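Local coordinates for SnoaL-like domain-containing protein (Xanthomonas campestris pv. campestris, PDB 3G8Z) that is of unknown function but adopts the cystatin-like fold of the SnoaL-like family, whose members include polyketide cyclases, at residues I25-I30 against D120-I124; Q53-F59 against E142-R148; F84-D90 against I101-G107. All blocks are in the same frame, centred on the assembly; numbering follows the deposited sequence.

Contact 1 (I25-I30 against D120-I124). With GOL (glycerol), chain E.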
loop_
_atom_site.group_PDB
_atom_site.type_symbol
_atom_site.label_atom_id
_atom_site.label_comp_id
_atom_site.label_asym_id
_atom_site.label_seq_id
_atom_site.Cartn_x
_atom_site.Cartn_y
_atom_site.Cartn_z
ATOM N N ILE A 25 -7.010 13.555 -6.250
ATOM C CA ILE A 25 -6.907 12.812 -7.502
ATOM C C ILE A 25 -7.263 11.338 -7.308
ATOM O O ILE A 25 -7.975 10.755 -8.129
ATOM C CB ILE A 25 -5.515 12.983 -8.153
ATOM C CG1 ILE A 25 -5.344 14.446 -8.584
ATOM C CG2 ILE A 25 -5.370 12.055 -9.361
ATOM C CD1 ILE A 25 -3.912 14.945 -8.487
ATOM N N ALA A 26 -6.792 10.739 -6.208
ATOM C CA ALA A 26 -7.083 9.341 -5.913
ATOM C C ALA A 26 -8.578 9.134 -5.698
ATOM O O ALA A 26 -9.148 8.117 -6.136
ATOM C CB ALA A 26 -6.291 8.876 -4.695
ATOM N N LYS A 27 -9.220 10.086 -5.024
ATOM C CA LYS A 27 -10.658 9.991 -4.769
ATOM C C LYS A 27 -11.429 10.096 -6.068
ATOM O O LYS A 27 -12.441 9.425 -6.245
ATOM C CB LYS A 27 -11.113 11.078 -3.789
ATOM C CG LYS A 27 -10.675 10.768 -2.362
ATOM C CD LYS A 27 -11.123 11.829 -1.369
ATOM C CE LYS A 27 -10.875 11.383 0.056
ATOM N NZ LYS A 27 -11.060 12.551 0.982
ATOM N N SER A 28 -10.953 10.938 -6.978
ATOM C CA SER A 28 -11.617 11.101 -8.273
ATOM C C SER A 28 -11.530 9.808 -9.069
ATOM O O SER A 28 -12.489 9.389 -9.731
ATOM C CB SER A 28 -10.980 12.271 -9.044
ATOM O OG SER A 28 -11.458 12.316 -10.370
ATOM N N TYR A 29 -10.356 9.186 -8.998
ATOM C CA TYR A 29 -10.089 7.912 -9.647
ATOM C C TYR A 29 -11.024 6.806 -9.142
ATOM O O TYR A 29 -11.641 6.089 -9.946
ATOM C CB TYR A 29 -8.609 7.533 -9.425
ATOM C CG TYR A 29 -8.259 6.121 -9.855
ATOM C CD1 TYR A 29 -7.997 5.835 -11.188
ATOM C CD2 TYR A 29 -8.202 5.087 -8.933
ATOM C CE1 TYR A 29 -7.679 4.555 -11.590
ATOM C CE2 TYR A 29 -7.891 3.800 -9.325
ATOM C CZ TYR A 29 -7.627 3.554 -10.661
ATOM O OH TYR A 29 -7.330 2.280 -11.076
ATOM N N ILE A 30 -11.114 6.652 -7.817
ATOM C CA ILE A 30 -11.991 5.648 -7.218
ATOM C C ILE A 30 -13.464 5.935 -7.516
ATOM O O ILE A 30 -14.205 5.032 -7.892
ATOM C CB ILE A 30 -11.781 5.524 -5.698
ATOM C CG1 ILE A 30 -10.350 5.052 -5.388
ATOM C CG2 ILE A 30 -12.818 4.561 -5.073
ATOM C CD1 ILE A 30 -10.062 3.600 -5.789
ATOM N N ASP A 120 -5.031 -0.362 -3.377
ATOM C CA ASP A 120 -4.538 0.225 -4.617
ATOM C C ASP A 120 -3.480 1.216 -4.265
ATOM O O ASP A 120 -3.705 2.071 -3.410
ATOM C CB ASP A 120 -5.625 0.951 -5.378
ATOM C CG ASP A 120 -6.569 0.031 -6.061
ATOM O OD1 ASP A 120 -6.635 -1.170 -5.666
ATOM O OD2 ASP A 120 -7.273 0.518 -6.988
ATOM N N LEU A 121 -2.317 1.092 -4.894
ATOM C CA LEU A 121 -1.257 2.076 -4.744
ATOM C C LEU A 121 -1.163 2.887 -6.032
ATOM O O LEU A 121 -0.970 2.322 -7.102
ATOM C CB LEU A 121 0.097 1.419 -4.430
ATOM C CG LEU A 121 0.545 1.354 -2.952
ATOM C CD1 LEU A 121 0.827 2.740 -2.407
ATOM C CD2 LEU A 121 -0.510 0.675 -2.105
ATOM N N LEU A 122 -1.313 4.206 -5.920
ATOM C CA LEU A 122 -1.241 5.098 -7.075
ATOM C C LEU A 122 -0.083 6.045 -6.898
ATOM O O LEU A 122 0.088 6.611 -5.805
ATOM C CB LEU A 122 -2.515 5.950 -7.216
ATOM C CG LEU A 122 -3.866 5.228 -7.177
ATOM C CD1 LEU A 122 -5.011 6.241 -7.310
ATOM C CD2 LEU A 122 -3.959 4.165 -8.234
ATOM N N ARG A 123 0.690 6.236 -7.956
ATOM C CA ARG A 123 1.698 7.277 -7.980
ATOM C C ARG A 123 1.163 8.397 -8.849
ATOM O O ARG A 123 0.728 8.154 -9.953
ATOM C CB ARG A 123 3.023 6.781 -8.547
ATOM C CG ARG A 123 4.117 7.822 -8.389
ATOM C CD ARG A 123 5.532 7.259 -8.553
ATOM N NE ARG A 123 5.729 6.517 -9.777
ATOM C CZ ARG A 123 6.171 7.029 -10.932
ATOM N NH1 ARG A 123 6.452 8.319 -11.063
ATOM N NH2 ARG A 123 6.325 6.240 -11.981
ATOM N N ILE A 124 1.148 9.610 -8.319
ATOM C CA ILE A 124 0.469 10.724 -8.972
ATOM C C ILE A 124 1.458 11.843 -9.161
ATOM O O ILE A 124 2.184 12.189 -8.247
ATOM C CB ILE A 124 -0.727 11.190 -8.143
ATOM C CG1 ILE A 124 -1.786 10.076 -8.151
ATOM C CG2 ILE A 124 -1.261 12.541 -8.647
ATOM C CD1 ILE A 124 -2.738 10.096 -6.947
HETATM C C1 GOL E . -8.778 -2.141 -8.985
HETATM O O1 GOL E . -8.688 -1.696 -7.651
HETATM C C2 GOL E . -9.034 -0.952 -9.894
HETATM O O2 GOL E . -8.061 0.046 -9.654
HETATM C C3 GOL E . -8.989 -1.416 -11.346
HETATM O O3 GOL E . -10.285 -1.728 -11.807
#
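Ile25, Ala26 and Tyr29 of helix 22-35 pack on strand 112-125 in a buried helix-on-sheet contact, the helix lying across the concave face of the sheet characteristic of the cystatin-like fold. The short helix and strand axes run at 127° to each other, 10.3 Å apart at their closest. Ile25 and Ile124 slide past one another in opposite directions, CD1 of Ile25 meeting the CG2 branch of Ile124 at 3.6 Å. Next along, the methyl of Ala26 is small enough to let the helix settle on Leu122, whose CD1 lies 3.9 Å from Ala26 CB. Leu122 CD1 also reaches Tyr29 CD2 at 3.8 Å, filling the angle between alanine and tyrosine. With CG anti to the backbone N (chi1 170°), Tyr29 extends toward Asp120, and its hydroxyl donates to O2 of a glycerol (OH to O2 2.7 Å). Asp120 OD2 accepts from glycerol O2 at 2.8 Å and from glycerol O1 at 2.7 Å. The contact thus grades from branched aliphatic packing to a polar end where a phenol and a carboxylate share one small polyol. The glycerol is probably from the crystallisation liquor, but its bonds show that this end can hold a hydroxylated molecule, consistent with a pocket.

Contact 2 (Q53-F59 against E142-R148)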
loop_
_atom_site.group_PDB
_atom_site.type_symbol
_atom_site.label_atom_id
_atom_site.label_comp_id
_atom_site.label_asym_id
_atom_site.label_seq_id
_atom_site.Cartn_x
_atom_site.Cartn_y
_atom_site.Cartn_z
ATOM N N GLN A 53 -0.396 -5.471 -12.269
ATOM C CA GLN A 53 -1.501 -6.305 -11.849
ATOM C C GLN A 53 -0.924 -7.607 -11.318
ATOM O O GLN A 53 -0.238 -8.338 -12.052
ATOM C CB GLN A 53 -2.412 -6.561 -13.051
ATOM C CG GLN A 53 -3.709 -7.310 -12.734
ATOM C CD GLN A 53 -4.843 -6.419 -12.240
ATOM O OE1 GLN A 53 -5.042 -5.305 -12.731
ATOM N NE2 GLN A 53 -5.594 -6.915 -11.269
ATOM N N PRO A 54 -1.186 -7.909 -10.043
ATOM C CA PRO A 54 -0.612 -9.062 -9.391
ATOM C C PRO A 54 -1.222 -10.376 -9.837
ATOM O O PRO A 54 -2.233 -10.406 -10.536
ATOM C CB PRO A 54 -0.940 -8.812 -7.921
ATOM C CG PRO A 54 -2.176 -8.057 -7.952
ATOM C CD PRO A 54 -2.079 -7.168 -9.143
ATOM N N GLY A 55 -0.560 -11.460 -9.480
ATOM C CA GLY A 55 -1.172 -12.761 -9.554
ATOM C C GLY A 55 -0.767 -13.583 -10.750
ATOM O O GLY A 55 0.270 -13.371 -11.369
ATOM N N ASN A 56 -1.628 -14.530 -11.077
ATOM C CA ASN A 56 -1.313 -15.510 -12.065
ATOM C C ASN A 56 -2.537 -15.811 -12.881
ATOM O O ASN A 56 -3.029 -16.943 -12.896
ATOM C CB ASN A 56 -0.788 -16.746 -11.350
ATOM C CG ASN A 56 0.693 -16.650 -11.074
ATOM O OD1 ASN A 56 1.512 -16.959 -11.946
ATOM N ND2 ASN A 56 1.054 -16.189 -9.876
ATOM N N HIS A 57 -3.059 -14.775 -13.522
ATOM C CA HIS A 57 -4.222 -14.916 -14.393
ATOM C C HIS A 57 -3.971 -14.126 -15.655
ATOM O O HIS A 57 -2.899 -13.549 -15.828
ATOM C CB HIS A 57 -5.480 -14.411 -13.684
ATOM C CG HIS A 57 -5.359 -13.007 -13.184
ATOM N ND1 HIS A 57 -5.500 -11.913 -13.997
ATOM C CD2 HIS A 57 -5.112 -12.522 -11.943
ATOM C CE1 HIS A 57 -5.352 -10.809 -13.282
ATOM N NE2 HIS A 57 -5.124 -11.154 -12.029
ATOM N N GLN A 58 -4.928 -14.138 -16.562
ATOM C CA GLN A 58 -4.723 -13.594 -17.903
ATOM C C GLN A 58 -4.396 -12.104 -17.965
ATOM O O GLN A 58 -3.853 -11.649 -18.963
ATOM C CB GLN A 58 -5.938 -13.888 -18.789
ATOM C CG GLN A 58 -7.225 -13.267 -18.305
ATOM C CD GLN A 58 -8.377 -13.512 -19.264
ATOM O OE1 GLN A 58 -8.288 -13.156 -20.428
ATOM N NE2 GLN A 58 -9.464 -14.118 -18.775
ATOM N N PHE A 59 -4.706 -11.349 -16.915
ATOM C CA PHE A 59 -4.400 -9.906 -16.890
ATOM C C PHE A 59 -3.210 -9.572 -16.025
ATOM O O PHE A 59 -2.869 -8.412 -15.871
ATOM C CB PHE A 59 -5.614 -9.103 -16.396
ATOM C CG PHE A 59 -6.870 -9.401 -17.161
ATOM C CD1 PHE A 59 -6.944 -9.122 -18.508
ATOM C CD2 PHE A 59 -7.959 -10.015 -16.540
ATOM C CE1 PHE A 59 -8.087 -9.389 -19.226
ATOM C CE2 PHE A 59 -9.098 -10.290 -17.256
ATOM C CZ PHE A 59 -9.163 -9.983 -18.601
ATOM N N GLU A 142 -8.786 -14.316 -6.565
ATOM C CA GLU A 142 -8.802 -13.344 -7.667
ATOM C C GLU A 142 -8.286 -13.957 -8.968
ATOM O O GLU A 142 -8.805 -13.657 -10.045
ATOM C CB GLU A 142 -7.978 -12.098 -7.361
ATOM C CG GLU A 142 -8.514 -10.890 -8.135
ATOM C CD GLU A 142 -7.510 -9.770 -8.329
ATOM O OE1 GLU A 142 -6.346 -9.857 -7.826
ATOM O OE2 GLU A 142 -7.893 -8.808 -9.030
ATOM N N ASP A 143 -7.259 -14.790 -8.863
ATOM C CA ASP A 143 -6.735 -15.483 -10.026
ATOM C C ASP A 143 -7.826 -16.321 -10.700
ATOM O O ASP A 143 -7.931 -16.347 -11.923
ATOM C CB ASP A 143 -5.607 -16.422 -9.642
ATOM C CG ASP A 143 -4.296 -15.725 -9.362
ATOM O OD1 ASP A 143 -4.154 -14.519 -9.603
ATOM O OD2 ASP A 143 -3.380 -16.427 -8.886
ATOM N N ALA A 144 -8.617 -17.018 -9.895
ATOM C CA ALA A 144 -9.687 -17.866 -10.428
ATOM C C ALA A 144 -10.783 -16.997 -11.055
ATOM O O ALA A 144 -11.351 -17.345 -12.095
ATOM C CB ALA A 144 -10.262 -18.755 -9.343
ATOM N N PHE A 145 -11.074 -15.870 -10.413
ATOM C CA PHE A 145 -12.085 -14.943 -10.897
ATOM C C PHE A 145 -11.777 -14.502 -12.337
ATOM O O PHE A 145 -12.644 -14.534 -13.234
ATOM C CB PHE A 145 -12.141 -13.744 -9.947
ATOM C CG PHE A 145 -13.127 -12.670 -10.336
ATOM C CD1 PHE A 145 -14.473 -12.792 -10.027
ATOM C CD2 PHE A 145 -12.697 -11.492 -10.943
ATOM C CE1 PHE A 145 -15.366 -11.800 -10.352
ATOM C CE2 PHE A 145 -13.596 -10.504 -11.279
ATOM C CZ PHE A 145 -14.946 -10.665 -10.983
ATOM N N TRP A 146 -10.555 -14.063 -12.565
ATOM C CA TRP A 146 -10.201 -13.511 -13.860
ATOM C C TRP A 146 -9.996 -14.610 -14.863
ATOM O O TRP A 146 -10.318 -14.467 -16.035
ATOM C CB TRP A 146 -8.957 -12.625 -13.750
ATOM C CG TRP A 146 -9.197 -11.333 -12.990
ATOM C CD1 TRP A 146 -8.531 -10.897 -11.882
ATOM C CD2 TRP A 146 -10.134 -10.301 -13.314
ATOM N NE1 TRP A 146 -9.010 -9.692 -11.487
ATOM C CE2 TRP A 146 -9.984 -9.292 -12.358
ATOM C CE3 TRP A 146 -11.103 -10.143 -14.303
ATOM C CZ2 TRP A 146 -10.762 -8.155 -12.356
ATOM C CZ3 TRP A 146 -11.864 -8.995 -14.295
ATOM C CH2 TRP A 146 -11.686 -8.023 -13.337
ATOM N N GLY A 147 -9.430 -15.707 -14.398
ATOM C CA GLY A 147 -9.239 -16.862 -15.217
ATOM C C GLY A 147 -8.064 -16.765 -16.144
ATOM O O GLY A 147 -7.311 -15.793 -16.170
ATOM N N ARG A 148 -7.924 -17.835 -16.903
ATOM C CA ARG A 148 -6.969 -17.911 -17.979
ATOM C C ARG A 148 -7.721 -17.709 -19.274
ATOM O O ARG A 148 -7.097 -17.315 -20.256
ATOM C CB ARG A 148 -6.331 -19.295 -17.995
ATOM C CG ARG A 148 -5.658 -19.675 -16.713
ATOM C CD ARG A 148 -4.355 -18.927 -16.576
ATOM N NE ARG A 148 -3.273 -19.809 -16.159
ATOM C CZ ARG A 148 -2.721 -20.751 -16.924
ATOM N NH1 ARG A 148 -3.137 -20.960 -18.169
ATOM N NH2 ARG A 148 -1.746 -21.493 -16.439
ATOM O OXT ARG A 148 -8.942 -17.981 -19.375
HETATM O O HOH W 1 -7.427 -6.366 -9.126
HETATM O O HOH W 2 -0.927 -15.931 -7.884
HETATM O O HOH W 3 -6.053 -17.829 -13.510
#
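His57 and Trp146 lead an aromatic cluster that fastens the loop between strands 49-53 and 61-64 to the C-terminal helix 139-146. The imidazole has Trp146 CB over its face, a CH-pi contact of 3.8 Å to the ring centroid, with Trp146 CD1 above the same face nearer the rim. Phe59 turns its edge to the indole face in an offset edge-to-face pair, planes at 88°, while Phe145 covers the opposite indole face. Direct hydrogen bonds join loop to helix. Asn56 N meets Asp143 OD1 at 2.9 Å, from above the carboxylate plane and almost straight (174°). At the helix end, where carbonyls lack helical partners, Gln58 N bonds to Gly147 O at 2.9 Å. Gln58 NE2 reaches Trp146 O, also at 2.9 Å. Gly147 suits the turn because its phi is positive. Bonds within each segment fix the rings: Phe59 N donates to His57 ND1, and Trp146 NE1 to Glu142 OE2 (2.8 Å), in the indole plane. Water links Gln53 NE2 to Glu142 OE2, while Gln53 OE1 accepts from Trp51 NE1; another water joins Asn56 ND2 to Asp143 OD2. Through Trp146 and Gly147, the helix end is thus tied to the loop by both apolar and polar contacts.

Contact 3 (F84-D90 against I101-G107)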
loop_
_atom_site.group_PDB
_atom_site.type_symbol
_atom_site.label_atom_id
_atom_site.label_comp_id
_atom_site.label_asym_id
_atom_site.label_seq_id
_atom_site.Cartn_x
_atom_site.Cartn_y
_atom_site.Cartn_z
ATOM N N PHE A 84 -17.102 -6.735 -11.609
ATOM C CA PHE A 84 -15.950 -6.386 -10.789
ATOM C C PHE A 84 -16.082 -4.970 -10.277
ATOM O O PHE A 84 -16.311 -4.041 -11.051
ATOM C CB PHE A 84 -14.632 -6.541 -11.515
ATOM C CG PHE A 84 -13.463 -6.181 -10.661
ATOM C CD1 PHE A 84 -12.972 -7.083 -9.740
ATOM C CD2 PHE A 84 -12.910 -4.930 -10.728
ATOM C CE1 PHE A 84 -11.912 -6.754 -8.923
ATOM C CE2 PHE A 84 -11.836 -4.597 -9.894
ATOM C CZ PHE A 84 -11.359 -5.518 -8.993
ATOM N N ALA A 85 -15.959 -4.812 -8.962
ATOM C CA ALA A 85 -16.212 -3.529 -8.327
ATOM C C ALA A 85 -15.360 -3.291 -7.093
ATOM O O ALA A 85 -15.005 -4.216 -6.357
ATOM C CB ALA A 85 -17.665 -3.416 -7.967
ATOM N N ILE A 86 -15.025 -2.023 -6.895
ATOM C CA ILE A 86 -14.536 -1.564 -5.614
ATOM C C ILE A 86 -15.784 -1.278 -4.804
ATOM O O ILE A 86 -16.425 -0.226 -4.957
ATOM C CB ILE A 86 -13.645 -0.327 -5.761
ATOM C CG1 ILE A 86 -12.445 -0.660 -6.653
ATOM C CG2 ILE A 86 -13.178 0.143 -4.397
ATOM C CD1 ILE A 86 -11.476 0.503 -6.898
ATOM N N SER A 87 -16.163 -2.242 -3.975
ATOM C CA SER A 87 -17.429 -2.179 -3.263
ATOM C C SER A 87 -17.371 -1.222 -2.091
ATOM O O SER A 87 -18.411 -0.710 -1.648
ATOM C CB SER A 87 -17.861 -3.585 -2.808
ATOM O OG SER A 87 -16.774 -4.318 -2.289
ATOM N N ARG A 88 -16.167 -0.943 -1.605
ATOM C CA ARG A 88 -16.002 -0.029 -0.497
ATOM C C ARG A 88 -14.602 0.500 -0.501
ATOM O O ARG A 88 -13.672 -0.267 -0.646
ATOM C CB ARG A 88 -16.254 -0.728 0.854
ATOM C CG ARG A 88 -16.499 0.275 2.010
ATOM C CD ARG A 88 -16.496 -0.383 3.384
ATOM N NE ARG A 88 -15.216 -1.047 3.618
ATOM C CZ ARG A 88 -15.054 -2.371 3.661
ATOM N NH1 ARG A 88 -16.093 -3.171 3.492
ATOM N NH2 ARG A 88 -13.847 -2.892 3.863
ATOM N N ALA A 89 -14.459 1.810 -0.353
ATOM C CA ALA A 89 -13.164 2.418 -0.165
ATOM C C ALA A 89 -13.081 2.868 1.282
ATOM O O ALA A 89 -13.986 3.522 1.785
ATOM C CB ALA A 89 -12.964 3.610 -1.096
ATOM N N ASP A 90 -11.990 2.516 1.943
ATOM C CA ASP A 90 -11.841 2.818 3.349
ATOM C C ASP A 90 -11.003 4.070 3.545
ATOM O O ASP A 90 -11.561 5.151 3.735
ATOM C CB ASP A 90 -11.252 1.629 4.076
ATOM C CG ASP A 90 -12.153 0.415 3.999
ATOM O OD1 ASP A 90 -13.359 0.546 4.274
ATOM O OD2 ASP A 90 -11.656 -0.661 3.639
ATOM N N ILE A 101 -4.818 3.344 -1.131
ATOM C CA ILE A 101 -6.232 3.285 -0.861
ATOM C C ILE A 101 -6.550 1.881 -0.413
ATOM O O ILE A 101 -6.375 0.943 -1.179
ATOM C CB ILE A 101 -7.081 3.616 -2.100
ATOM C CG1 ILE A 101 -6.536 4.889 -2.770
ATOM C CG2 ILE A 101 -8.570 3.755 -1.676
ATOM C CD1 ILE A 101 -6.525 4.874 -4.276
ATOM N N THR A 102 -7.031 1.748 0.823
ATOM C CA THR A 102 -7.484 0.494 1.351
ATOM C C THR A 102 -8.939 0.360 0.952
ATOM O O THR A 102 -9.695 1.336 0.994
ATOM C CB THR A 102 -7.342 0.411 2.899
ATOM O OG1 THR A 102 -7.874 1.601 3.484
ATOM C CG2 THR A 102 -5.875 0.291 3.279
ATOM N N LEU A 103 -9.326 -0.847 0.574
ATOM C CA LEU A 103 -10.615 -1.042 -0.029
ATOM C C LEU A 103 -11.065 -2.478 0.014
ATOM O O LEU A 103 -10.351 -3.381 0.490
ATOM C CB LEU A 103 -10.608 -0.494 -1.464
ATOM C CG LEU A 103 -9.480 -0.935 -2.374
ATOM C CD1 LEU A 103 -9.741 -2.381 -2.810
ATOM C CD2 LEU A 103 -9.309 0.034 -3.571
ATOM N N GLU A 104 -12.299 -2.666 -0.420
ATOM C CA GLU A 104 -12.869 -3.975 -0.623
ATOM C C GLU A 104 -13.272 -4.093 -2.075
ATOM O O GLU A 104 -13.842 -3.158 -2.657
ATOM C CB GLU A 104 -14.111 -4.168 0.245
ATOM C CG GLU A 104 -14.687 -5.569 0.154
ATOM C CD GLU A 104 -16.093 -5.674 0.688
ATOM O OE1 GLU A 104 -17.006 -4.972 0.159
ATOM O OE2 GLU A 104 -16.281 -6.481 1.628
ATOM N N PHE A 105 -12.979 -5.229 -2.689
ATOM C CA PHE A 105 -13.530 -5.434 -4.000
ATOM C C PHE A 105 -14.309 -6.725 -4.072
ATOM O O PHE A 105 -14.154 -7.613 -3.230
ATOM C CB PHE A 105 -12.474 -5.270 -5.089
ATOM C CG PHE A 105 -11.356 -6.220 -5.000
ATOM C CD1 PHE A 105 -11.430 -7.439 -5.629
ATOM C CD2 PHE A 105 -10.194 -5.881 -4.313
ATOM C CE1 PHE A 105 -10.367 -8.346 -5.566
ATOM C CE2 PHE A 105 -9.138 -6.768 -4.229
ATOM C CZ PHE A 105 -9.216 -8.015 -4.854
ATOM N N SER A 106 -15.216 -6.774 -5.043
ATOM C CA SER A 106 -16.129 -7.872 -5.175
ATOM C C SER A 106 -16.486 -8.083 -6.642
ATOM O O SER A 106 -16.107 -7.314 -7.520
ATOM C CB SER A 106 -17.385 -7.576 -4.354
ATOM O OG SER A 106 -17.966 -6.388 -4.824
ATOM N N GLY A 107 -17.199 -9.166 -6.903
ATOM C CA GLY A 107 -17.537 -9.506 -8.238
ATOM C C GLY A 107 -18.098 -10.907 -8.261
ATOM O O GLY A 107 -17.985 -11.657 -7.307
#
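Ser87 and Arg88 both face Glu104 across the antiparallel hairpin of strands 85-95 and 98-109, forming a classic beta bulge. Glu104 O is shared by their two amides, both weak bonds, whereas Glu104 N to Arg88 O, at 2.8 Å, is regular. Ser87 has its OG between the backbone N and the carbonyl carbon (chi1 43°), which brings Ser87 OG to Glu104 OE1 at 2.5 Å, on the anti side of the carboxylate. Arg88 leaves the backbone extended, then bends at chi3 to lay a guanidinium face over Glu104 CB. Side-on, its NE and NH2 grip Asp90 in the guanidinium plane, each using a syn lone pair of a different oxygen; Arg88 NH2 to Asp90 OD2 is 3.1 Å. Arg88 NH1 makes only a long salt bridge to Glu104 OE2, at 3.8 Å, with the two planar groups turned 51° apart. Ser87, Arg88 and Asp90 are exposed, which suits their polar and charged groups.

Ile86, Leu103 and Phe105 share the other, apolar face. Ile86 and Leu103 meet at an angle, Ile86 CG2 lying 4.0 Å from Leu103 CB. The Phe84 ring comes in from just before the strand to meet Phe105 obliquely, planes at 46°, with Phe84 CE1 3.4 Å from Phe105 CD1.

Ile86 and Ile101 rest on helix 22-35 through Ile30, and Phe84 packs against Phe145 of helix 139-146. Strand 98-109 is also bonded to strand 112-125, and strand 85-95 is the outermost strand on that side within this chain, while Thr102 packs on Val119 of the second subunit.

Overall arrangement
Contact 1 is the buried core; contacts 2 and 3 are partly buried, each with a solvent-facing polar side. Contacts 1 and 3 share the sheet: Asp120 O lies 2.8 Å from Ile101 N, a probable hydrogen bond between neighbouring strands, and Leu122 CD1 packs on Ile101 CD1 at 3.7 Å; helix 22-35 serves both. Contact 2 lies on the other side of the chain's centre from contact 1, their centres about 22 Å apart, and reaches contact 3 through Trp146 against Phe84. Chemistry follows place: aliphatic packing with one polar end under the helix, aromatic rings and a bonded helix end at the C terminus, and backbone bonds with charged pairs along the edge hairpin.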